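Local structure of putative hemin storage protein (Bordetella bronchiseptica, 6AU1) at residues D136-I141 with T213-H218; L301-W306 with A341-A346; Y236-P239 with V244-A247. The protein cleaves deacetylated poly-beta-1,6-N-acetylglucosamine, a biofilm polysaccharide, through the glycoside hydrolase domain that this chain comprises. All coordinates share one frame; numbering follows the deposited sequence.

Interaction 1 of 3, residues D136-I141 with T213-H218; sequences DAHRVI and TMHLRH
His138 and His215 meet as two inclined imidazoles, neither stacked nor perpendicular: their planes are turned 41° from each other and the ring centroids lie 4.8 Å apart. His138 leads with CE1, the carbon between its two nitrogens, which comes down over one face of the His215 ring toward the rim. There CE1 of His138 is 3.5 Å from CD2 of His215 and equally far from its NE2. Each ring swings out because CG lies anti to the backbone N, so the two side chains reach across the gap between the helices. His215 NE2 is hydrogen-bonded to Ser142 OG, one turn beyond His138. The His138 ring also meets that of Phe212.

Helix 135-151 precedes strand 156-159 and helix 195-223 comes after it, past two shorter helices; the two pack as neighbouring outer helices of a TIM-barrel domain. Beside the histidine pair the contact turns apolar and buried: Ile141 CG2 and Leu216 CD2 touch at 4.0 Å, one methyl from each branched chain, where the backbones come nearest. Leu216 continues inward onto Phe159 of that strand and also touches Tyr145 of helix 135-151. On the side of helix 135-151 turned from the contact, Arg139 NH1 gives Asp136 OD1 a hydrogen bond of 3.1 Å at 162°, part of a salt bridge between positions three apart in the helix. The carboxylate oxygen lies nearly in the guanidinium plane and uses its anti lone pair.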
ATOM      1  N   ASP A 136       0.435  -6.305  22.185  1.00 19.85           N
ATOM      2  CA  ASP A 136      -0.990  -6.570  21.943  1.00 20.04           C
ATOM      3  C   ASP A 136      -1.418  -6.087  20.555  1.00 16.50           C
ATOM      4  O   ASP A 136      -2.204  -6.752  19.877  1.00 18.54           O
ATOM      5  CB  ASP A 136      -1.860  -5.924  23.017  1.00 25.66           C
ATOM      6  CG  ASP A 136      -1.637  -6.530  24.389  1.00 30.30           C
ATOM      7  OD1 ASP A 136      -1.415  -7.756  24.475  1.00 35.14           O
ATOM      8  OD2 ASP A 136      -1.678  -5.774  25.374  1.00 30.91           O
ATOM      9  N   ALA A 137      -0.898  -4.944  20.122  1.00 18.73           N
ATOM     10  CA  ALA A 137      -1.164  -4.475  18.761  1.00 18.95           C
ATOM     11  C   ALA A 137      -0.545  -5.420  17.730  1.00 18.00           C
ATOM     12  O   ALA A 137      -1.155  -5.734  16.711  1.00 17.25           O
ATOM     13  CB  ALA A 137      -0.628  -3.052  18.562  1.00 17.50           C
ATOM     14  N   HIS A 138       0.683  -5.853  18.001  1.00 16.87           N
ATOM     15  CA  HIS A 138       1.390  -6.797  17.132  1.00 19.23           C
ATOM     16  C   HIS A 138       0.550  -8.062  16.915  1.00 16.70           C
ATOM     17  O   HIS A 138       0.367  -8.529  15.776  1.00 19.91           O
ATOM     18  CB  HIS A 138       2.744  -7.125  17.763  1.00 20.61           C
ATOM     19  CG  HIS A 138       3.708  -7.824  16.859  1.00 20.05           C
ATOM     20  ND1 HIS A 138       3.626  -9.173  16.580  1.00 21.22           N
ATOM     21  CD2 HIS A 138       4.817  -7.374  16.226  1.00 21.33           C
ATOM     22  CE1 HIS A 138       4.625  -9.514  15.783  1.00 19.82           C
ATOM     23  NE2 HIS A 138       5.369  -8.444  15.565  1.00 18.52           N
ATOM     24  N   ARG A 139       0.011  -8.599  18.006  1.00 17.13           N
ATOM     25  CA  ARG A 139      -0.774  -9.826  17.932  1.00 18.68           C
ATOM     26  C   ARG A 139      -2.098  -9.600  17.210  1.00 19.86           C
ATOM     27  O   ARG A 139      -2.518 -10.429  16.403  1.00 20.05           O
ATOM     28  CB  ARG A 139      -1.049 -10.390  19.329  1.00 19.83           C
ATOM     29  CG  ARG A 139      -1.781 -11.735  19.302  1.00 22.75           C
ATOM     30  CD  ARG A 139      -2.076 -12.232  20.712  1.00 34.54           C
ATOM     31  NE  ARG A 139      -3.088 -11.408  21.372  1.00 49.17           N
ATOM     32  CZ  ARG A 139      -2.828 -10.484  22.292  1.00 56.15           C
ATOM     33  NH1 ARG A 139      -1.578 -10.264  22.684  1.00 53.36           N
ATOM     34  NH2 ARG A 139      -3.821  -9.785  22.825  1.00 59.46           N
ATOM     35  N   VAL A 140      -2.761  -8.486  17.510  1.00 18.38           N
ATOM     36  CA  VAL A 140      -4.068  -8.221  16.915  1.00 17.37           C
ATOM     37  C   VAL A 140      -3.932  -8.060  15.396  1.00 16.39           C
ATOM     38  O   VAL A 140      -4.712  -8.650  14.642  1.00 16.10           O
ATOM     39  CB  VAL A 140      -4.740  -6.974  17.536  1.00 18.19           C
ATOM     40  CG1 VAL A 140      -5.904  -6.492  16.663  1.00 19.06           C
ATOM     41  CG2 VAL A 140      -5.215  -7.291  18.947  1.00 18.56           C
ATOM     42  N   ILE A 141      -2.929  -7.309  14.946  1.00 13.72           N
ATOM     43  CA  ILE A 141      -2.700  -7.167  13.507  1.00 15.78           C
ATOM     44  C   ILE A 141      -2.401  -8.533  12.888  1.00 16.72           C
ATOM     45  O   ILE A 141      -2.912  -8.881  11.822  1.00 14.62           O
ATOM     46  CB  ILE A 141      -1.546  -6.190  13.205  1.00 14.36           C
ATOM     47  CG1 ILE A 141      -1.928  -4.780  13.667  1.00 15.59           C
ATOM     48  CG2 ILE A 141      -1.235  -6.178  11.717  1.00 14.65           C
ATOM     49  CD1 ILE A 141      -0.731  -3.810  13.706  1.00 15.50           C
ATOM     50  N   THR A 213       6.329  -6.738   8.378  1.00 14.57           N
ATOM     51  CA  THR A 213       5.586  -7.214   7.207  1.00 15.22           C
ATOM     52  C   THR A 213       6.028  -8.618   6.806  1.00 17.05           C
ATOM     53  O   THR A 213       5.235  -9.371   6.262  1.00 16.46           O
ATOM     54  CB  THR A 213       5.703  -6.278   5.981  1.00 13.68           C
ATOM     55  OG1 THR A 213       7.057  -6.228   5.512  1.00 16.10           O
ATOM     56  CG2 THR A 213       5.177  -4.868   6.319  1.00 14.34           C
ATOM     57  N   MET A 214       7.277  -8.989   7.084  1.00 17.84           N
ATOM     58  CA  MET A 214       7.715 -10.357   6.771  1.00 18.51           C
ATOM     59  C   MET A 214       7.055 -11.358   7.718  1.00 20.85           C
ATOM     60  O   MET A 214       6.784 -12.491   7.332  1.00 19.58           O
ATOM     61  CB  MET A 214       9.232 -10.481   6.851  1.00 21.81           C
ATOM     62  CG  MET A 214       9.983  -9.675   5.791  1.00 23.37           C
ATOM     63  SD  MET A 214       9.588 -10.201   4.103  1.00 27.63           S
ATOM     64  CE  MET A 214       8.465  -8.899   3.609  1.00 26.03           C
ATOM     65  N   HIS A 215       6.808 -10.935   8.959  1.00 19.22           N
ATOM     66  CA  HIS A 215       6.047 -11.736   9.923  1.00 20.01           C
ATOM     67  C   HIS A 215       4.624 -11.968   9.413  1.00 17.58           C
ATOM     68  O   HIS A 215       4.128 -13.097   9.441  1.00 18.13           O
ATOM     69  CB  HIS A 215       6.032 -11.040  11.296  1.00 18.40           C
ATOM     70  CG  HIS A 215       5.079 -11.641  12.290  1.00 19.95           C
ATOM     71  ND1 HIS A 215       5.317 -12.839  12.928  1.00 23.03           N
ATOM     72  CD2 HIS A 215       3.899 -11.183  12.781  1.00 18.21           C
ATOM     73  CE1 HIS A 215       4.318 -13.104  13.753  1.00 25.47           C
ATOM     74  NE2 HIS A 215       3.449 -12.111  13.687  1.00 22.91           N
ATOM     75  N   LEU A 216       3.984 -10.901   8.935  1.00 17.94           N
ATOM     76  CA  LEU A 216       2.625 -10.991   8.385  1.00 16.34           C
ATOM     77  C   LEU A 216       2.596 -11.890   7.152  1.00 16.57           C
ATOM     78  O   LEU A 216       1.690 -12.710   6.984  1.00 18.17           O
ATOM     79  CB  LEU A 216       2.088  -9.601   8.037  1.00 15.76           C
ATOM     80  CG  LEU A 216       2.009  -8.648   9.239  1.00 15.65           C
ATOM     81  CD1 LEU A 216       1.617  -7.252   8.794  1.00 14.07           C
ATOM     82  CD2 LEU A 216       1.024  -9.202  10.285  1.00 15.21           C
ATOM     83  N   ARG A 217       3.591 -11.734   6.285  1.00 15.61           N
ATOM     84  CA  ARG A 217       3.722 -12.634   5.140  1.00 17.78           C
ATOM     85  C   ARG A 217       3.761 -14.098   5.565  1.00 23.22           C
ATOM     86  O   ARG A 217       3.099 -14.954   4.962  1.00 23.39           O
ATOM     87  CB  ARG A 217       4.987 -12.304   4.350  1.00 18.49           C
ATOM     88  CG  ARG A 217       5.229 -13.258   3.191  1.00 23.07           C
ATOM     89  CD  ARG A 217       6.650 -13.148   2.696  1.00 33.39           C
ATOM     90  NE  ARG A 217       6.729 -13.553   1.300  1.00 47.77           N
ATOM     91  CZ  ARG A 217       7.835 -13.509   0.571  1.00 55.91           C
ATOM     92  NH1 ARG A 217       8.969 -13.084   1.113  1.00 61.38           N
ATOM     93  NH2 ARG A 217       7.802 -13.888  -0.701  1.00 51.78           N
ATOM     94  N   HIS A 218       4.545 -14.381   6.600  1.00 20.85           N
ATOM     95  CA  HIS A 218       4.733 -15.755   7.065  1.00 22.15           C
ATOM     96  C   HIS A 218       3.405 -16.329   7.562  1.00 23.44           C
ATOM     97  O   HIS A 218       3.075 -17.491   7.308  1.00 23.47           O
ATOM     98  CB  HIS A 218       5.797 -15.809   8.168  1.00 24.26           C
ATOM     99  CG  HIS A 218       6.090 -17.192   8.663  1.00 35.89           C
ATOM    100  ND1 HIS A 218       5.730 -17.625   9.921  1.00 43.79           N
ATOM    101  CD2 HIS A 218       6.698 -18.243   8.064  1.00 39.88           C
ATOM    102  CE1 HIS A 218       6.106 -18.883  10.077  1.00 42.01           C
ATOM    103  NE2 HIS A 218       6.697 -19.280   8.965  1.00 45.35           N
TER

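Interaction 2 of 3, residues L301-W306 with A341-A346; sequences LQARDW and ANHPDA
Turned with CG anti to the backbone N (chi1 -170°) and the ring rotated to chi2 -79°, His343 sends its CE1 edge to the carbonyl of Ala303. CE1 lies 3.0 Å from Ala303 O, which sits close to the imidazole plane, while His343 ND1 is farther from that oxygen at 3.5 Å. A cis peptide bond joins His343 to Pro344, and the proline's CB lies over one face of the imidazole. Pro344 CD packs at 4.1 Å on Ala303 CB, the methyl that points across to it.

Ala303 belongs to the break in barrel strand 297-305, where its backbone bonds to Ile312 and Tyr335; residues 341-345 end the loop leading from strand 332-335 to helix 346-353, with Asp345 as N-cap. The break is braced by Gln302 NE2, which donates to Arg304 O at 3.0 Å and 168°, the acceptor lying in the amide plane.

His343 NE2 makes a weak hydrogen bond to Ile312 O, and a sulfate ion, probably from the crystallisation liquor, lies about 3 Å from the His343 side chain. The carbon between two ring nitrogens is electron-poor, so its approach to a carbonyl oxygen is probably a weak electrostatic attraction, stronger if the ring is protonated.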
ATOM      1  N   LEU A 301       0.898   4.541 -11.334  1.00 15.39           N
ATOM      2  CA  LEU A 301       0.477   5.869 -11.776  1.00 14.58           C
ATOM      3  C   LEU A 301      -0.895   6.200 -11.223  1.00 15.09           C
ATOM      4  O   LEU A 301      -1.625   5.299 -10.811  1.00 16.25           O
ATOM      5  CB  LEU A 301       0.438   5.922 -13.305  1.00 14.95           C
ATOM      6  CG  LEU A 301       1.742   5.528 -13.989  1.00 13.56           C
ATOM      7  CD1 LEU A 301       1.494   5.275 -15.460  1.00 16.17           C
ATOM      8  CD2 LEU A 301       2.760   6.656 -13.809  1.00 15.04           C
ATOM      9  N   GLN A 302      -1.260   7.479 -11.213  1.00 14.60           N
ATOM     10  CA  GLN A 302      -2.604   7.821 -10.761  1.00 15.75           C
ATOM     11  C   GLN A 302      -3.531   8.068 -11.944  1.00 19.30           C
ATOM     12  O   GLN A 302      -3.162   8.741 -12.907  1.00 19.32           O
ATOM     13  CB  GLN A 302      -2.587   9.038  -9.828  1.00 20.40           C
ATOM     14  CG  GLN A 302      -2.144  10.347 -10.455  1.00 22.98           C
ATOM     15  CD  GLN A 302      -1.994  11.453  -9.413  1.00 23.89           C
ATOM     16  OE1 GLN A 302      -0.884  11.896  -9.128  1.00 28.24           O
ATOM     17  NE2 GLN A 302      -3.116  11.902  -8.836  1.00 24.61           N
ATOM     18  N   ALA A 303      -4.735   7.503 -11.865  1.00 18.18           N
ATOM     19  CA  ALA A 303      -5.748   7.681 -12.898  1.00 15.27           C
ATOM     20  C   ALA A 303      -6.797   8.709 -12.479  1.00 17.96           C
ATOM     21  O   ALA A 303      -7.670   9.082 -13.269  1.00 22.44           O
ATOM     22  CB  ALA A 303      -6.420   6.350 -13.214  1.00 16.96           C
ATOM     23  N   ARG A 304      -6.710   9.164 -11.237  1.00 18.07           N
ATOM     24  CA  ARG A 304      -7.663  10.122 -10.717  1.00 20.00           C
ATOM     25  C   ARG A 304      -6.929  11.234  -9.983  1.00 23.25           C
ATOM     26  O   ARG A 304      -5.901  11.002  -9.340  1.00 23.12           O
ATOM     27  CB  ARG A 304      -8.675   9.422  -9.792  1.00 19.81           C
ATOM     28  CG  ARG A 304      -9.719  10.343  -9.184  1.00 21.91           C
ATOM     29  CD  ARG A 304     -10.897   9.558  -8.591  1.00 19.57           C
ATOM     30  NE  ARG A 304     -11.894  10.449  -8.018  1.00 21.61           N
ATOM     31  CZ  ARG A 304     -12.843  11.058  -8.719  1.00 23.17           C
ATOM     32  NH1 ARG A 304     -12.945  10.855 -10.033  1.00 22.09           N
ATOM     33  NH2 ARG A 304     -13.697  11.866  -8.106  1.00 25.14           N
ATOM     34  N   ASP A 305      -7.443  12.448 -10.116  1.00 22.09           N
ATOM     35  CA  ASP A 305      -6.949  13.585  -9.367  1.00 27.60           C
ATOM     36  C   ASP A 305      -7.837  13.694  -8.125  1.00 27.70           C
ATOM     37  O   ASP A 305      -8.900  14.310  -8.175  1.00 29.66           O
ATOM     38  CB  ASP A 305      -6.995  14.843 -10.244  1.00 29.91           C
ATOM     39  CG  ASP A 305      -6.396  16.059  -9.575  1.00 39.74           C
ATOM     40  OD1 ASP A 305      -6.386  16.121  -8.333  1.00 33.11           O
ATOM     41  OD2 ASP A 305      -5.951  16.969 -10.309  1.00 37.93           O
ATOM     42  N   TRP A 306      -7.424  13.060  -7.026  1.00 30.39           N
ATOM     43  CA  TRP A 306      -8.282  12.957  -5.842  1.00 32.41           C
ATOM     44  C   TRP A 306      -8.494  14.309  -5.163  1.00 43.00           C
ATOM     45  O   TRP A 306      -9.499  14.510  -4.477  1.00 44.67           O
ATOM     46  CB  TRP A 306      -7.714  11.967  -4.811  1.00 27.27           C
ATOM     47  CG  TRP A 306      -7.561  10.555  -5.293  1.00 23.60           C
ATOM     48  CD1 TRP A 306      -8.526   9.589  -5.343  1.00 23.35           C
ATOM     49  CD2 TRP A 306      -6.361   9.948  -5.764  1.00 20.13           C
ATOM     50  NE1 TRP A 306      -8.002   8.419  -5.832  1.00 20.81           N
ATOM     51  CE2 TRP A 306      -6.673   8.614  -6.107  1.00 20.86           C
ATOM     52  CE3 TRP A 306      -5.049  10.403  -5.943  1.00 24.27           C
ATOM     53  CZ2 TRP A 306      -5.723   7.734  -6.608  1.00 21.93           C
ATOM     54  CZ3 TRP A 306      -4.106   9.528  -6.452  1.00 25.30           C
ATOM     55  CH2 TRP A 306      -4.446   8.207  -6.774  1.00 26.04           C
ATOM     56  N   ALA A 341     -17.656   4.595 -14.318  1.00 29.62           N
ATOM     57  CA  ALA A 341     -17.586   5.712 -15.264  1.00 33.50           C
ATOM     58  C   ALA A 341     -16.709   5.386 -16.472  1.00 32.67           C
ATOM     59  O   ALA A 341     -16.431   6.260 -17.297  1.00 28.52           O
ATOM     60  CB  ALA A 341     -17.070   6.960 -14.569  1.00 35.08           C
ATOM     61  N   ASN A 342     -16.280   4.130 -16.563  1.00 30.05           N
ATOM     62  CA  ASN A 342     -15.395   3.672 -17.629  1.00 32.00           C
ATOM     63  C   ASN A 342     -14.131   4.508 -17.717  1.00 32.02           C
ATOM     64  O   ASN A 342     -13.713   4.923 -18.801  1.00 38.58           O
ATOM     65  CB  ASN A 342     -16.127   3.679 -18.974  1.00 37.15           C
ATOM     66  CG  ASN A 342     -17.340   2.771 -18.975  1.00 51.67           C
ATOM     67  OD1 ASN A 342     -18.451   3.195 -19.299  1.00 58.10           O
ATOM     68  ND2 ASN A 342     -17.136   1.514 -18.594  1.00 56.22           N
ATOM     69  N   HIS A 343     -13.528   4.769 -16.564  1.00 22.67           N
ATOM     70  CA  HIS A 343     -12.284   5.499 -16.534  1.00 23.08           C
ATOM     71  C   HIS A 343     -11.221   4.790 -15.697  1.00 27.08           C
ATOM     72  O   HIS A 343     -11.486   4.406 -14.565  1.00 25.95           O
ATOM     73  CB  HIS A 343     -12.481   6.905 -16.006  1.00 28.39           C
ATOM     74  CG  HIS A 343     -11.267   7.748 -16.183  1.00 40.80           C
ATOM     75  ND1 HIS A 343     -10.184   7.663 -15.335  1.00 42.57           N
ATOM     76  CD2 HIS A 343     -10.920   8.620 -17.158  1.00 38.16           C
ATOM     77  CE1 HIS A 343      -9.237   8.479 -15.757  1.00 33.22           C
ATOM     78  NE2 HIS A 343      -9.659   9.074 -16.861  1.00 37.42           N
ATOM     79  N   PRO A 344      -9.999   4.644 -16.241  1.00 22.06           N
ATOM     80  CA  PRO A 344      -9.590   5.154 -17.557  1.00 20.19           C
ATOM     81  C   PRO A 344     -10.235   4.397 -18.711  1.00 21.17           C
ATOM     82  O   PRO A 344     -10.824   3.334 -18.512  1.00 24.60           O
ATOM     83  CB  PRO A 344      -8.066   4.962 -17.556  1.00 20.42           C
ATOM     84  CG  PRO A 344      -7.809   3.865 -16.571  1.00 19.17           C
ATOM     85  CD  PRO A 344      -8.884   4.009 -15.513  1.00 20.50           C
ATOM     86  N   ASP A 345     -10.141   4.968 -19.905  1.00 21.59           N
ATOM     87  CA  ASP A 345     -10.705   4.373 -21.108  1.00 23.77           C
ATOM     88  C   ASP A 345      -9.945   3.089 -21.447  1.00 27.88           C
ATOM     89  O   ASP A 345      -8.771   3.130 -21.824  1.00 25.45           O
ATOM     90  CB  ASP A 345     -10.643   5.386 -22.254  1.00 25.21           C
ATOM     91  CG  ASP A 345     -11.239   4.862 -23.561  1.00 36.08           C
ATOM     92  OD1 ASP A 345     -11.546   3.658 -23.681  1.00 40.33           O
ATOM     93  OD2 ASP A 345     -11.383   5.678 -24.485  1.00 40.52           O
ATOM     94  N   ALA A 346     -10.627   1.957 -21.296  1.00 33.29           N
ATOM     95  CA  ALA A 346     -10.035   0.642 -21.525  1.00 40.44           C
ATOM     96  C   ALA A 346      -9.531   0.478 -22.951  1.00 41.92           C
ATOM     97  O   ALA A 346      -8.445  -0.058 -23.171  1.00 45.15           O
ATOM     98  CB  ALA A 346     -11.042  -0.452 -21.199  1.00 42.41           C
TER

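Interaction 3 of 3, residues Y236-P239 with V244-A247; sequences YAQP and VSEA. With EDO (1,2-ethanediol), chain G.
The flat peptide group joining Gln238 to Pro239 carries the hydroxyl of Ser245 over one face. Ser245 OG lies 3.1 Å from Gln238 O and 3.2 Å from Pro239 N, hovering above the plane rather than at its edge. Neither approach is a hydrogen bond: the proline nitrogen has no hydrogen to give, and the hydroxyl is instead bonded to Asp242 O, in the turn between the two segments. With chi1 of 69° placing OG between its own backbone N and carbonyl carbon, Ser245 presents oxygen to the peptide and leaves CB to meet the Gln238 side chain. Gln238 CG comes to 3.5 Å from Ser245 OG, and farther along the extended chain the amide nitrogen also nears Ser245 CB. The other end of that amide, OE1, is hydrogen-bonded to Tyr249 OH.

Beyond the serine, Pro239 CB and Glu246 CG pack loosely at 4.3 Å. A water bridges the two segments, donating to Pro239 O at 2.8 Å and to Glu246 OE2 at 2.6 Å. Glu246 OE1 forms a salt bridge with Lys203 of helix 195-223, so both carboxylate oxygens of this buried acid are engaged.

Tyr236 faces elsewhere. Its OH donates to O2 of an ethanediol at 2.6 Å, and that oxygen lies near the ring plane, at the edge; the Tyr249 ring meets Tyr236 at about 55°.

Tyr236 directly follows strand 230-235, and the short helices 238-241 and 246-249 pack in the connection beyond it. This is the C-terminal end of the barrel strands, where TIM-barrel glycosidases keep their substrate clefts; the ethanediol, probably from the crystallisation liquor, is held there by Tyr236 and Asp161, possibly where a sugar hydroxyl could bind.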
ATOM      1  N   TYR A 236       6.510   5.564  -1.097  1.00 14.06           N
ATOM      2  CA  TYR A 236       6.377   6.967  -1.480  1.00 15.12           C
ATOM      3  C   TYR A 236       7.556   7.431  -2.344  1.00 16.59           C
ATOM      4  O   TYR A 236       8.667   6.924  -2.215  1.00 15.86           O
ATOM      5  CB  TYR A 236       6.283   7.842  -0.236  1.00 12.92           C
ATOM      6  CG  TYR A 236       4.907   7.896   0.379  1.00 14.60           C
ATOM      7  CD1 TYR A 236       3.932   8.748  -0.136  1.00 16.64           C
ATOM      8  CD2 TYR A 236       4.579   7.106   1.476  1.00 14.79           C
ATOM      9  CE1 TYR A 236       2.663   8.807   0.426  1.00 19.49           C
ATOM     10  CE2 TYR A 236       3.309   7.165   2.048  1.00 13.93           C
ATOM     11  CZ  TYR A 236       2.363   8.014   1.515  1.00 19.06           C
ATOM     12  OH  TYR A 236       1.104   8.079   2.075  1.00 20.52           O
ATOM     13  N   ALA A 237       7.315   8.423  -3.197  1.00 16.62           N
ATOM     14  CA  ALA A 237       8.349   8.904  -4.112  1.00 16.36           C
ATOM     15  C   ALA A 237       9.434   9.730  -3.422  1.00 16.10           C
ATOM     16  O   ALA A 237      10.574   9.733  -3.876  1.00 17.50           O
ATOM     17  CB  ALA A 237       7.723   9.718  -5.227  1.00 17.62           C
ATOM     18  N   GLN A 238       9.098  10.457  -2.356  1.00 15.65           N
ATOM     19  CA  GLN A 238      10.110  11.353  -1.779  1.00 15.49           C
ATOM     20  C   GLN A 238      11.368  10.596  -1.280  1.00 20.81           C
ATOM     21  O   GLN A 238      12.489  11.034  -1.555  1.00 19.88           O
ATOM     22  CB  GLN A 238       9.495  12.216  -0.656  1.00 17.85           C
ATOM     23  CG  GLN A 238      10.341  13.404  -0.252  1.00 25.22           C
ATOM     24  CD  GLN A 238       9.649  14.339   0.743  1.00 35.61           C
ATOM     25  OE1 GLN A 238       8.431  14.279   0.943  1.00 32.31           O
ATOM     26  NE2 GLN A 238      10.434  15.215   1.370  1.00 39.46           N
ATOM     27  N   PRO A 239      11.203   9.454  -0.576  1.00 20.71           N
ATOM     28  CA  PRO A 239      12.416   8.709  -0.196  1.00 19.89           C
ATOM     29  C   PRO A 239      13.272   8.215  -1.374  1.00 20.75           C
ATOM     30  O   PRO A 239      14.445   7.910  -1.184  1.00 21.44           O
ATOM     31  CB  PRO A 239      11.862   7.511   0.590  1.00 22.39           C
ATOM     32  CG  PRO A 239      10.551   7.972   1.114  1.00 23.44           C
ATOM     33  CD  PRO A 239       9.990   8.893   0.065  1.00 17.19           C
ATOM     34  N   VAL A 244      17.448  11.421   1.893  1.00 23.89           N
ATOM     35  CA  VAL A 244      17.539  11.914   3.266  1.00 22.74           C
ATOM     36  C   VAL A 244      16.171  11.789   3.952  1.00 23.61           C
ATOM     37  O   VAL A 244      16.094  11.576   5.166  1.00 21.88           O
ATOM     38  CB  VAL A 244      18.020  13.373   3.339  1.00 32.99           C
ATOM     39  CG1 VAL A 244      17.031  14.299   2.674  1.00 37.68           C
ATOM     40  CG2 VAL A 244      18.220  13.788   4.789  1.00 32.65           C
ATOM     41  N   SER A 245      15.104  11.892   3.162  1.00 21.58           N
ATOM     42  CA  SER A 245      13.734  11.870   3.682  1.00 20.90           C
ATOM     43  C   SER A 245      13.312  10.507   4.214  1.00 18.07           C
ATOM     44  O   SER A 245      12.239  10.387   4.805  1.00 18.21           O
ATOM     45  CB  SER A 245      12.740  12.326   2.608  1.00 20.35           C
ATOM     46  OG  SER A 245      12.621  11.378   1.558  1.00 20.26           O
ATOM     47  N   GLU A 246      14.145   9.482   4.017  1.00 18.19           N
ATOM     48  CA  GLU A 246      13.938   8.200   4.702  1.00 18.20           C
ATOM     49  C   GLU A 246      13.710   8.406   6.188  1.00 18.90           C
ATOM     50  O   GLU A 246      12.915   7.704   6.808  1.00 18.90           O
ATOM     51  CB  GLU A 246      15.136   7.271   4.509  1.00 19.86           C
ATOM     52  CG  GLU A 246      15.271   6.727   3.094  1.00 19.92           C
ATOM     53  CD  GLU A 246      16.468   5.813   2.948  1.00 30.98           C
ATOM     54  OE1 GLU A 246      17.057   5.437   3.986  1.00 29.10           O
ATOM     55  OE2 GLU A 246      16.813   5.466   1.797  1.00 30.28           O
ATOM     56  N   ALA A 247      14.417   9.380   6.758  1.00 17.99           N
ATOM     57  CA  ALA A 247      14.324   9.652   8.187  1.00 18.82           C
ATOM     58  C   ALA A 247      12.924  10.062   8.655  1.00 22.57           C
ATOM     59  O   ALA A 247      12.601   9.867   9.825  1.00 20.57           O
ATOM     60  CB  ALA A 247      15.331  10.728   8.582  1.00 22.87           C
TER
HETATM   61  C1  EDO G 705      -1.466   7.384   4.226  1.00 23.96           C
HETATM   62  O1  EDO G 705      -1.750   5.974   4.289  1.00 23.57           O
HETATM   63  C2  EDO G 705      -0.239   7.705   5.076  1.00 26.14           C
HETATM   64  O2  EDO G 705       0.933   7.167   4.453  1.00 26.74           O
HETATM   65  O   HOH W   1      15.433   5.394  -0.464  1.00 19.03           O

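All three contacts belong to one barrel domain but tie different layers of it. Interaction 1 joins two long outer helices and is only partly buried, with aromatic and apolar surfaces meeting side by side. Interactions 2 and 3 are buried and lie where strands give way to loops: interaction 2 sets a C-terminal loop against a broken strand through a carbonyl and an imidazole edge, whereas interaction 3 folds one short connection on itself with a serine and a bridging water. Helix 195-223 serves both interaction 1 and, through Lys203, interaction 3. Interactions 1 and 2 stand on opposite sides of the chain's centre, their own centres 33 Å apart.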